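Local coordinates for protein beta-porphyranase B (PDB 4AWD) that cleaves the sulfated red-seaweed polysaccharide porphyran at the linkages between beta-D-galactopyranose and alpha-L-galactopyranose-6-sulfate, at residues A[243-246]-A[252-255]; A[72-77]-A[127-132]; A[81-86]-A[101-106]. All coordinates share one frame; numbering follows the deposited sequence.

The three contacts lie in one glycoside hydrolase family 16 domain and differ in burial. Interaction 1 is the buried one: two adjacent strands of a hairpin joined by backbone hydrogen bonds, with a sulfur beside an aromatic ring. Interaction 2 joins two loops at the surface, and its chemistry is polar and carried by two waters. Interaction 3, partly buried and apolar, sets a leucine against a threonine methyl and a lysine chain; its strands do not pair with each other but both pair with strand 117-126. Interactions 2 and 3 touch, Trp75 O lying 3.2 Å from Phe84 CD2, whereas interactions 1 and 3 lie on opposite sides of the chain's centre.

Interaction 1 (A[243-246]-A[252-255]); sequences YGCW and TVKF
The Phe255 ring meets strand 243-246 through Gly244 O and Cys245 SG, both approaching it obliquely. As modelled, Cys245 SG lies 4.5 Å from the centroid of the Phe255 ring and 37° off the ring normal, a cysteine sulfur-aromatic contact, and its nearest ring atom is Phe255 CE1; the exact place of the sulfur is doubtful, however, because it sits too close to Val253 CG1. Phe255 CG lies beside its own backbone N (chi1 -57°), which brings the CD1-CE1 side of the ring to Cys245 CB. The indole of Trp246 leaves on the other face of the sheet and meets the Trp48 ring edge-to-face. These residues belong to the antiparallel hairpin of strands 241-249 and 252-257, within the beta-sandwich of family 16. Cys245 and Phe255 form a non-hydrogen-bonded pair, and Trp246 and Lys254 the adjoining hydrogen-bonded one. Trp246 N donates to Lys254 O over 2.8 Å, and Lys254 N returns a bond to Trp246 O at 3.0 Å. Beside the first bond, the CA-H of Cys245 also points at Lys254 O (3.3 Å from CA). Leu177 and Ile179 of strand 168-182 pack on the face that bears Cys245 and Phe255.

Interaction 2 (A[72-77]-A[127-132]); sequences SPYWTN and VKNQAH
A water-bridged meeting of two loops joins Tyr74, on the loop between strands 68-69 and 82-84, to Val127 and Asn129, on the loop that follows strand 117-126. No direct hydrogen bond crosses. The phenol oxygen instead holds two waters, each with a partner on the far loop. One water, lying in the plane of the Tyr74 ring at its edge, is 2.5 Å from Tyr74 OH and donates to Val127 O over 2.7 Å. The second stands 3.0 Å from Tyr74 OH and accepts from Asn129 ND2 at 2.7 Å. Tyr74 OH and Asn129 ND2 are themselves 4.3 Å apart, a gap that this water spans. The tyrosine loop is shaped by an ST turn, in which Ser72 OG accepts from Tyr74 N at 3.0 Å and, weakly, from Trp75 N. Pro73 CG lies over the centre of one face of the Tyr74 ring, 3.8 Å above its plane, and the ring also stacks with Phe281. The next residue, Trp75, probably binds substrate, as in related enzymes, so this loop borders the likely sugar-binding cleft. On the other loop, Gln130 NE2 donates a straight N-H (175°) to Asn129 OD1 from above the plane of the Asn129 amide, helping to hold the group whose nitrogen faces the second water.

Interaction 3 (A[81-86]-A[101-106]); sequences PATFKA and TVLSPT
An apolar side-chain contact, partly buried, joins strand 82-84 and the residue after it to strand 95-107 in the family 16 beta-sandwich fold. The two strands do not pair with each other: both pair with strand 117-126, 82-84 running parallel to it and 95-107 antiparallel. Backbone bonds from Thr83 to Leu119 and Gly121, and from Lys85 to Gly121, hold the first segment to that shared neighbour. The meeting of 81-86 with 101-106 is therefore made by side chains alone, and Leu103 supplies one whole side of it. Its CB is directed at the opposite segment, and with CG anti to the backbone N (chi1 -179°) the two methyls are carried forward to separate partners. CD2 meets the methyl of Thr83, with Leu103 CD2 to Thr83 CG2 at 4.2 Å. CD1 turns to the lysine, whose aliphatic chain crosses the leucine at about a right angle. The lysine is bent at chi2 (-71°) and again at chi4, which lets CE lie against Leu103 while the charged end is used for something else: Lys85 NZ forms a salt bridge with Glu107, just beyond the second segment. Thr83 is likewise divided, its hydroxyl bonded to the backbone N of Gly78 and its methyl left for Leu103. The nearest side-chain atoms of Thr83 and Trp75, a probable substrate-binding residue, are about 7 Å apart. Along the lysine, the carbon that makes the contact is the one next to the charged nitrogen, Lys85 CE, at 4.1 Å from Leu103 CD1.

Interaction 1 (A[243-246]-A[252-255])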
ATOM      1  N   TYR A 243      -4.081  -8.594  -5.760  1.00 11.13           N
ATOM      2  CA  TYR A 243      -3.603  -7.291  -6.240  1.00 10.89           C
ATOM      3  C   TYR A 243      -2.079  -7.305  -6.250  1.00 10.84           C
ATOM      4  O   TYR A 243      -1.435  -7.418  -5.207  1.00 10.32           O
ATOM      5  CB  TYR A 243      -4.122  -6.142  -5.367  1.00 10.89           C
ATOM      6  CG  TYR A 243      -5.626  -6.084  -5.235  1.00 10.91           C
ATOM      7  CD1 TYR A 243      -6.398  -5.398  -6.172  1.00  9.26           C
ATOM      8  CD2 TYR A 243      -6.278  -6.714  -4.167  1.00 11.35           C
ATOM      9  CE1 TYR A 243      -7.775  -5.332  -6.063  1.00  9.22           C
ATOM     10  CE2 TYR A 243      -7.669  -6.672  -4.051  1.00 11.86           C
ATOM     11  CZ  TYR A 243      -8.411  -5.971  -5.009  1.00 10.86           C
ATOM     12  OH  TYR A 243      -9.782  -5.913  -4.911  1.00  9.52           O
ATOM     13  N   GLY A 244      -1.513  -7.198  -7.442  1.00 10.96           N
ATOM     14  CA  GLY A 244      -0.103  -7.454  -7.623  1.00 11.16           C
ATOM     15  C   GLY A 244       0.616  -6.486  -8.525  1.00 11.64           C
ATOM     16  O   GLY A 244       0.043  -5.869  -9.431  1.00 11.09           O
ATOM     17  N   CYS A 245       1.897  -6.355  -8.254  1.00 12.28           N
ATOM     18  CA  CYS A 245       2.741  -5.504  -9.033  1.00 13.73           C
ATOM     19  C   CYS A 245       3.976  -6.279  -9.466  1.00 13.56           C
ATOM     20  O   CYS A 245       4.597  -6.973  -8.649  1.00 13.17           O
ATOM     21  CB  CYS A 245       3.197  -4.342  -8.176  1.00 13.87           C
ATOM     22  SG  CYS A 245       4.218  -3.260  -9.092  1.00 20.26           S
ATOM     23  N   TRP A 246       4.324  -6.154 -10.745  1.00 13.28           N
ATOM     24  CA  TRP A 246       5.649  -6.523 -11.200  1.00 13.60           C
ATOM     25  C   TRP A 246       6.458  -5.237 -11.313  1.00 13.15           C
ATOM     26  O   TRP A 246       6.310  -4.472 -12.265  1.00 13.15           O
ATOM     27  CB  TRP A 246       5.617  -7.250 -12.548  1.00 13.33           C
ATOM     28  CG  TRP A 246       6.976  -7.715 -13.014  1.00 14.72           C
ATOM     29  CD1 TRP A 246       8.195  -7.414 -12.456  1.00 15.69           C
ATOM     30  CD2 TRP A 246       7.256  -8.551 -14.145  1.00 16.19           C
ATOM     31  NE1 TRP A 246       9.208  -8.022 -13.165  1.00 15.32           N
ATOM     32  CE2 TRP A 246       8.659  -8.719 -14.207  1.00 16.77           C
ATOM     33  CE3 TRP A 246       6.456  -9.176 -15.111  1.00 17.49           C
ATOM     34  CZ2 TRP A 246       9.280  -9.489 -15.203  1.00 18.64           C
ATOM     35  CZ3 TRP A 246       7.072  -9.945 -16.094  1.00 18.97           C
ATOM     36  CH2 TRP A 246       8.473 -10.092 -16.133  1.00 17.96           C
ATOM     37  N   THR A 252       9.511   1.284 -14.748  1.00 13.98           N
ATOM     38  CA  THR A 252       8.390   0.448 -15.196  1.00 13.98           C
ATOM     39  C   THR A 252       7.804  -0.433 -14.109  1.00 13.72           C
ATOM     40  O   THR A 252       8.495  -1.251 -13.511  1.00 14.49           O
ATOM     41  CB  THR A 252       8.837  -0.453 -16.357  1.00 13.91           C
ATOM     42  OG1 THR A 252       9.711   0.300 -17.203  1.00 14.21           O
ATOM     43  CG2 THR A 252       7.638  -0.971 -17.164  1.00 13.57           C
ATOM     44  N   VAL A 253       6.515  -0.262 -13.870  1.00 13.65           N
ATOM     45  CA  VAL A 253       5.782  -1.080 -12.918  1.00 13.24           C
ATOM     46  C   VAL A 253       4.503  -1.539 -13.606  1.00 13.07           C
ATOM     47  O   VAL A 253       3.885  -0.767 -14.329  1.00 12.82           O
ATOM     48  CB  VAL A 253       5.450  -0.300 -11.632  1.00 13.59           C
ATOM     49  CG1 VAL A 253       4.948  -1.253 -10.589  1.00 14.91           C
ATOM     50  CG2 VAL A 253       6.693   0.419 -11.084  1.00 12.90           C
ATOM     51  N   LYS A 254       4.135  -2.806 -13.415  1.00 13.07           N
ATOM     52  CA  LYS A 254       2.991  -3.408 -14.121  1.00 12.84           C
ATOM     53  C   LYS A 254       2.023  -4.071 -13.139  1.00 12.86           C
ATOM     54  O   LYS A 254       2.437  -4.865 -12.294  1.00 13.39           O
ATOM     55  CB  LYS A 254       3.472  -4.438 -15.151  1.00 12.14           C
ATOM     56  CG  LYS A 254       4.470  -3.885 -16.169  1.00 11.49           C
ATOM     57  CD  LYS A 254       4.783  -4.865 -17.328  1.00  8.65           C
ATOM     58  CE  LYS A 254       5.631  -4.168 -18.403  1.00  6.47           C
ATOM     59  NZ  LYS A 254       6.072  -5.068 -19.545  1.00  4.18           N
ATOM     60  N   PHE A 255       0.733  -3.783 -13.277  1.00 12.66           N
ATOM     61  CA  PHE A 255      -0.239  -4.194 -12.260  1.00 12.51           C
ATOM     62  C   PHE A 255      -1.160  -5.343 -12.657  1.00 12.78           C
ATOM     63  O   PHE A 255      -1.599  -5.444 -13.807  1.00 12.93           O
ATOM     64  CB  PHE A 255      -1.032  -2.983 -11.764  1.00 12.40           C
ATOM     65  CG  PHE A 255      -0.162  -1.906 -11.204  1.00 10.93           C
ATOM     66  CD1 PHE A 255       0.264  -1.967  -9.889  1.00  9.27           C
ATOM     67  CD2 PHE A 255       0.276  -0.854 -12.015  1.00  9.78           C
ATOM     68  CE1 PHE A 255       1.106  -0.983  -9.363  1.00 11.63           C
ATOM     69  CE2 PHE A 255       1.109   0.139 -11.500  1.00 12.04           C
ATOM     70  CZ  PHE A 255       1.524   0.077 -10.163  1.00 10.83           C
TER

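Interaction 2 (A[72-77]-A[127-132])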
ATOM      1  N   SER A  72       3.538   0.659  12.212  1.00 12.72           N
ATOM      2  CA  SER A  72       4.594   1.237  11.378  1.00 13.17           C
ATOM      3  C   SER A  72       5.336   2.363  12.097  1.00 12.99           C
ATOM      4  O   SER A  72       4.709   3.272  12.630  1.00 13.40           O
ATOM      5  CB  SER A  72       4.009   1.777  10.076  1.00 13.07           C
ATOM      6  OG  SER A  72       4.927   2.652   9.440  1.00 13.35           O
ATOM      7  N   PRO A  73       6.675   2.315  12.105  1.00 13.06           N
ATOM      8  CA  PRO A  73       7.459   3.436  12.651  1.00 13.09           C
ATOM      9  C   PRO A  73       7.557   4.630  11.687  1.00 13.52           C
ATOM     10  O   PRO A  73       8.096   5.676  12.048  1.00 14.17           O
ATOM     11  CB  PRO A  73       8.842   2.827  12.831  1.00 13.13           C
ATOM     12  CG  PRO A  73       8.935   1.771  11.781  1.00 12.68           C
ATOM     13  CD  PRO A  73       7.531   1.241  11.568  1.00 12.79           C
ATOM     14  N   TYR A  74       7.031   4.478  10.475  1.00 13.56           N
ATOM     15  CA  TYR A  74       7.241   5.472   9.420  1.00 13.60           C
ATOM     16  C   TYR A  74       6.111   6.494   9.280  1.00 13.39           C
ATOM     17  O   TYR A  74       6.358   7.664   9.025  1.00 13.44           O
ATOM     18  CB  TYR A  74       7.490   4.767   8.089  1.00 13.06           C
ATOM     19  CG  TYR A  74       8.656   3.777   8.119  1.00 14.00           C
ATOM     20  CD1 TYR A  74       9.967   4.213   8.331  1.00 12.81           C
ATOM     21  CD2 TYR A  74       8.444   2.405   7.908  1.00 11.88           C
ATOM     22  CE1 TYR A  74      11.027   3.317   8.340  1.00 14.20           C
ATOM     23  CE2 TYR A  74       9.494   1.507   7.905  1.00 12.46           C
ATOM     24  CZ  TYR A  74      10.784   1.966   8.115  1.00 14.07           C
ATOM     25  OH  TYR A  74      11.831   1.079   8.112  1.00 14.25           O
ATOM     26  N   TRP A  75       4.879   6.031   9.438  1.00 13.49           N
ATOM     27  CA  TRP A  75       3.712   6.875   9.441  1.00 13.82           C
ATOM     28  C   TRP A  75       3.074   6.690  10.813  1.00 14.54           C
ATOM     29  O   TRP A  75       2.266   5.781  11.035  1.00 15.07           O
ATOM     30  CB  TRP A  75       2.767   6.454   8.320  1.00 14.01           C
ATOM     31  CG  TRP A  75       1.680   7.433   8.025  1.00 12.70           C
ATOM     32  CD1 TRP A  75       1.431   8.608   8.676  1.00 11.49           C
ATOM     33  CD2 TRP A  75       0.657   7.299   7.027  1.00 11.41           C
ATOM     34  NE1 TRP A  75       0.334   9.226   8.134  1.00 10.98           N
ATOM     35  CE2 TRP A  75      -0.164   8.449   7.118  1.00 10.87           C
ATOM     36  CE3 TRP A  75       0.364   6.332   6.051  1.00 11.02           C
ATOM     37  CZ2 TRP A  75      -1.267   8.655   6.281  1.00  7.98           C
ATOM     38  CZ3 TRP A  75      -0.738   6.537   5.216  1.00  9.44           C
ATOM     39  CH2 TRP A  75      -1.542   7.694   5.344  1.00  8.78           C
ATOM     40  N   THR A  76       3.472   7.553  11.734  1.00 14.71           N
ATOM     41  CA  THR A  76       3.202   7.397  13.161  1.00 15.50           C
ATOM     42  C   THR A  76       1.822   7.955  13.546  1.00 15.23           C
ATOM     43  O   THR A  76       1.100   7.382  14.378  1.00 14.35           O
ATOM     44  CB  THR A  76       4.315   8.118  13.956  1.00 15.42           C
ATOM     45  OG1 THR A  76       5.474   7.281  13.989  1.00 17.62           O
ATOM     46  CG2 THR A  76       3.894   8.400  15.385  1.00 18.55           C
ATOM     47  N   ASN A  77       1.479   9.085  12.933  1.00 14.71           N
ATOM     48  CA  ASN A  77       0.191   9.723  13.145  1.00 14.57           C
ATOM     49  C   ASN A  77      -0.601   9.764  11.851  1.00 14.04           C
ATOM     50  O   ASN A  77      -0.168  10.368  10.864  1.00 14.06           O
ATOM     51  CB  ASN A  77       0.388  11.123  13.741  1.00 14.32           C
ATOM     52  CG  ASN A  77       1.107  11.078  15.071  1.00 14.41           C
ATOM     53  OD1 ASN A  77       0.551  10.630  16.084  1.00 14.62           O
ATOM     54  ND2 ASN A  77       2.359  11.523  15.076  1.00 12.42           N
ATOM     55  N   VAL A 127       9.823  -5.043   8.409  1.00 10.68           N
ATOM     56  CA  VAL A 127      11.008  -4.663   9.168  1.00 11.16           C
ATOM     57  C   VAL A 127      12.141  -4.292   8.208  1.00 11.49           C
ATOM     58  O   VAL A 127      12.818  -3.294   8.390  1.00 11.01           O
ATOM     59  CB  VAL A 127      11.437  -5.792  10.151  1.00 11.06           C
ATOM     60  CG1 VAL A 127      12.878  -5.608  10.631  1.00 10.35           C
ATOM     61  CG2 VAL A 127      10.494  -5.818  11.320  1.00 10.54           C
ATOM     62  N   LYS A 128      12.312  -5.095   7.172  1.00 12.11           N
ATOM     63  CA  LYS A 128      13.355  -4.855   6.215  1.00 13.03           C
ATOM     64  C   LYS A 128      12.840  -3.872   5.183  1.00 13.34           C
ATOM     65  O   LYS A 128      11.631  -3.781   4.948  1.00 13.99           O
ATOM     66  CB  LYS A 128      13.814  -6.167   5.588  1.00 13.18           C
ATOM     67  CG  LYS A 128      14.519  -7.113   6.562  1.00 14.79           C
ATOM     68  CD  LYS A 128      15.552  -7.908   5.789  1.00 21.14           C
ATOM     69  CE  LYS A 128      16.067  -9.137   6.514  1.00 24.23           C
ATOM     70  NZ  LYS A 128      17.121  -9.811   5.658  1.00 26.36           N
ATOM     71  N   ASN A 129      13.756  -3.112   4.593  1.00 13.14           N
ATOM     72  CA  ASN A 129      13.389  -2.088   3.640  1.00 12.79           C
ATOM     73  C   ASN A 129      14.191  -2.168   2.337  1.00 12.66           C
ATOM     74  O   ASN A 129      14.514  -1.149   1.737  1.00 12.60           O
ATOM     75  CB  ASN A 129      13.555  -0.712   4.290  1.00 12.65           C
ATOM     76  CG  ASN A 129      14.976  -0.453   4.738  1.00 12.10           C
ATOM     77  OD1 ASN A 129      15.872  -1.248   4.457  1.00 12.88           O
ATOM     78  ND2 ASN A 129      15.189   0.648   5.455  1.00  9.29           N
ATOM     79  N   GLN A 130      14.480  -3.383   1.891  1.00 12.60           N
ATOM     80  CA  GLN A 130      15.300  -3.590   0.695  1.00 12.40           C
ATOM     81  C   GLN A 130      14.526  -4.313  -0.401  1.00 12.56           C
ATOM     82  O   GLN A 130      15.125  -5.037  -1.225  1.00 12.38           O
ATOM     83  CB  GLN A 130      16.567  -4.386   1.050  1.00 12.41           C
ATOM     84  CG  GLN A 130      17.470  -3.710   2.087  1.00 12.73           C
ATOM     85  CD  GLN A 130      18.048  -2.414   1.562  1.00 13.59           C
ATOM     86  OE1 GLN A 130      18.812  -2.417   0.602  1.00 14.58           O
ATOM     87  NE2 GLN A 130      17.676  -1.293   2.186  1.00 13.09           N
ATOM     88  N   ALA A 131      13.203  -4.146  -0.410  1.00 12.18           N
ATOM     89  CA  ALA A 131      12.394  -4.723  -1.484  1.00 12.28           C
ATOM     90  C   ALA A 131      12.597  -3.862  -2.716  1.00 12.43           C
ATOM     91  O   ALA A 131      12.321  -2.667  -2.678  1.00 12.05           O
ATOM     92  CB  ALA A 131      10.934  -4.773  -1.103  1.00 12.26           C
ATOM     93  N   HIS A 132      13.128  -4.459  -3.788  1.00 12.74           N
ATOM     94  CA  HIS A 132      13.347  -3.731  -5.041  1.00 13.06           C
ATOM     95  C   HIS A 132      12.664  -4.448  -6.205  1.00 12.89           C
ATOM     96  O   HIS A 132      11.563  -4.988  -6.031  1.00 13.05           O
ATOM     97  CB  HIS A 132      14.845  -3.506  -5.322  1.00 13.40           C
ATOM     98  CG  HIS A 132      15.143  -2.183  -5.969  1.00 13.92           C
ATOM     99  ND1 HIS A 132      16.403  -1.629  -5.985  1.00 14.44           N
ATOM    100  CD2 HIS A 132      14.332  -1.284  -6.579  1.00 14.72           C
ATOM    101  CE1 HIS A 132      16.361  -0.459  -6.600  1.00 14.92           C
ATOM    102  NE2 HIS A 132      15.114  -0.222  -6.961  1.00 14.61           N
TER
HETATM  103  O   HOH W   1      11.496  -1.206   7.233  1.00  2.00           O
HETATM  104  O   HOH W   2      13.434   2.567   6.001  1.00 19.52           O

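Interaction 3 (A[81-86]-A[101-106])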
ATOM      1  N   PRO A  81      -9.451  12.057  10.625  1.00 12.37           N
ATOM      2  CA  PRO A  81      -9.521  11.757  12.052  1.00 12.59           C
ATOM      3  C   PRO A  81      -9.155  10.325  12.473  1.00 12.80           C
ATOM      4  O   PRO A  81      -9.538   9.900  13.580  1.00 13.53           O
ATOM      5  CB  PRO A  81     -10.995  12.045  12.374  1.00 12.53           C
ATOM      6  CG  PRO A  81     -11.734  11.806  11.047  1.00 12.23           C
ATOM      7  CD  PRO A  81     -10.713  11.718   9.946  1.00 11.66           C
ATOM      8  N   ALA A  82      -8.427   9.584  11.633  1.00 12.35           N
ATOM      9  CA  ALA A  82      -7.963   8.241  12.038  1.00 12.07           C
ATOM     10  C   ALA A  82      -6.454   8.148  12.149  1.00 12.01           C
ATOM     11  O   ALA A  82      -5.717   8.664  11.316  1.00 12.38           O
ATOM     12  CB  ALA A  82      -8.478   7.154  11.098  1.00 11.39           C
ATOM     13  N   THR A  83      -5.991   7.453  13.169  1.00 11.85           N
ATOM     14  CA  THR A  83      -4.587   7.124  13.233  1.00 11.33           C
ATOM     15  C   THR A  83      -4.412   5.594  13.246  1.00 10.81           C
ATOM     16  O   THR A  83      -5.309   4.864  12.791  1.00 11.03           O
ATOM     17  CB  THR A  83      -3.874   7.881  14.383  1.00 11.70           C
ATOM     18  OG1 THR A  83      -2.478   7.556  14.372  1.00 13.00           O
ATOM     19  CG2 THR A  83      -4.493   7.575  15.738  1.00 11.02           C
ATOM     20  N   PHE A  84      -3.276   5.110  13.747  1.00  9.67           N
ATOM     21  CA  PHE A  84      -2.962   3.678  13.691  1.00  7.76           C
ATOM     22  C   PHE A  84      -2.578   3.140  15.065  1.00  8.45           C
ATOM     23  O   PHE A  84      -1.813   3.757  15.785  1.00  8.55           O
ATOM     24  CB  PHE A  84      -1.822   3.411  12.708  1.00  6.29           C
ATOM     25  CG  PHE A  84      -1.885   4.251  11.431  1.00  2.00           C
ATOM     26  CD1 PHE A  84      -2.862   4.005  10.459  1.00  2.00           C
ATOM     27  CD2 PHE A  84      -0.915   5.224  11.173  1.00  2.00           C
ATOM     28  CE1 PHE A  84      -2.904   4.763   9.279  1.00  2.00           C
ATOM     29  CE2 PHE A  84      -0.948   6.000  10.040  1.00  2.00           C
ATOM     30  CZ  PHE A  84      -1.936   5.767   9.067  1.00  2.00           C
ATOM     31  N   LYS A  85      -3.112   1.983  15.428  1.00  8.87           N
ATOM     32  CA  LYS A  85      -2.714   1.361  16.670  1.00  9.49           C
ATOM     33  C   LYS A  85      -2.306  -0.087  16.447  1.00  9.84           C
ATOM     34  O   LYS A  85      -2.897  -0.793  15.631  1.00  9.56           O
ATOM     35  CB  LYS A  85      -3.837   1.454  17.691  1.00  9.52           C
ATOM     36  CG  LYS A  85      -4.233   2.865  18.054  1.00  9.78           C
ATOM     37  CD  LYS A  85      -3.153   3.536  18.881  1.00 11.44           C
ATOM     38  CE  LYS A  85      -3.637   4.869  19.379  1.00 12.24           C
ATOM     39  NZ  LYS A  85      -2.566   5.862  19.535  1.00 12.29           N
ATOM     40  N   ALA A  86      -1.300  -0.519  17.194  1.00 10.75           N
ATOM     41  CA  ALA A  86      -0.846  -1.906  17.162  1.00 11.86           C
ATOM     42  C   ALA A  86      -1.958  -2.886  17.524  1.00 12.37           C
ATOM     43  O   ALA A  86      -2.060  -3.955  16.921  1.00 12.99           O
ATOM     44  CB  ALA A  86       0.377  -2.104  18.087  1.00 11.52           C
ATOM     45  N   THR A 101     -11.581   0.769  14.499  1.00 13.24           N
ATOM     46  CA  THR A 101     -12.344   0.895  15.733  1.00 12.89           C
ATOM     47  C   THR A 101     -12.498   2.360  16.099  1.00 13.27           C
ATOM     48  O   THR A 101     -11.719   3.206  15.649  1.00 13.30           O
ATOM     49  CB  THR A 101     -11.639   0.188  16.908  1.00 12.60           C
ATOM     50  OG1 THR A 101     -10.358   0.804  17.130  1.00 12.45           O
ATOM     51  CG2 THR A 101     -11.464  -1.320  16.628  1.00 11.68           C
ATOM     52  N   VAL A 102     -13.510   2.646  16.910  1.00 13.33           N
ATOM     53  CA  VAL A 102     -13.620   3.911  17.618  1.00 13.91           C
ATOM     54  C   VAL A 102     -12.394   4.073  18.524  1.00 14.50           C
ATOM     55  O   VAL A 102     -12.009   3.146  19.227  1.00 14.89           O
ATOM     56  CB  VAL A 102     -14.934   3.935  18.457  1.00 14.03           C
ATOM     57  CG1 VAL A 102     -14.961   5.090  19.420  1.00 13.15           C
ATOM     58  CG2 VAL A 102     -16.151   3.982  17.521  1.00 13.73           C
ATOM     59  N   LEU A 103     -11.755   5.236  18.489  1.00 15.00           N
ATOM     60  CA  LEU A 103     -10.641   5.489  19.394  1.00 15.03           C
ATOM     61  C   LEU A 103     -11.127   6.281  20.589  1.00 15.52           C
ATOM     62  O   LEU A 103     -11.636   7.381  20.435  1.00 15.70           O
ATOM     63  CB  LEU A 103      -9.510   6.246  18.691  1.00 15.17           C
ATOM     64  CG  LEU A 103      -8.314   6.518  19.609  1.00 14.60           C
ATOM     65  CD1 LEU A 103      -7.693   5.217  20.101  1.00 14.31           C
ATOM     66  CD2 LEU A 103      -7.306   7.351  18.903  1.00 14.36           C
ATOM     67  N   SER A 104     -10.957   5.720  21.780  1.00 15.87           N
ATOM     68  CA  SER A 104     -11.460   6.334  23.001  1.00 16.19           C
ATOM     69  C   SER A 104     -10.503   6.089  24.166  1.00 16.24           C
ATOM     70  O   SER A 104     -10.153   4.956  24.434  1.00 16.68           O
ATOM     71  CB  SER A 104     -12.846   5.781  23.345  1.00 16.10           C
ATOM     72  OG  SER A 104     -13.420   6.515  24.414  1.00 15.85           O
ATOM     73  N   PRO A 105     -10.089   7.149  24.869  1.00 16.45           N
ATOM     74  CA  PRO A 105     -10.450   8.523  24.573  1.00 16.74           C
ATOM     75  C   PRO A 105      -9.872   9.044  23.258  1.00 16.85           C
ATOM     76  O   PRO A 105      -8.896   8.513  22.710  1.00 16.89           O
ATOM     77  CB  PRO A 105      -9.859   9.313  25.755  1.00 16.81           C
ATOM     78  CG  PRO A 105      -8.887   8.404  26.392  1.00 16.50           C
ATOM     79  CD  PRO A 105      -9.386   7.034  26.159  1.00 16.35           C
ATOM     80  N   THR A 106     -10.520  10.079  22.761  1.00 16.81           N
ATOM     81  CA  THR A 106     -10.046  10.894  21.658  1.00 17.09           C
ATOM     82  C   THR A 106      -8.551  11.257  21.846  1.00 17.30           C
ATOM     83  O   THR A 106      -8.059  11.287  22.976  1.00 17.01           O
ATOM     84  CB  THR A 106     -11.013  12.116  21.578  1.00 17.39           C
ATOM     85  OG1 THR A 106     -11.958  11.918  20.505  1.00 17.84           O
ATOM     86  CG2 THR A 106     -10.315  13.395  21.444  1.00 15.02           C
TER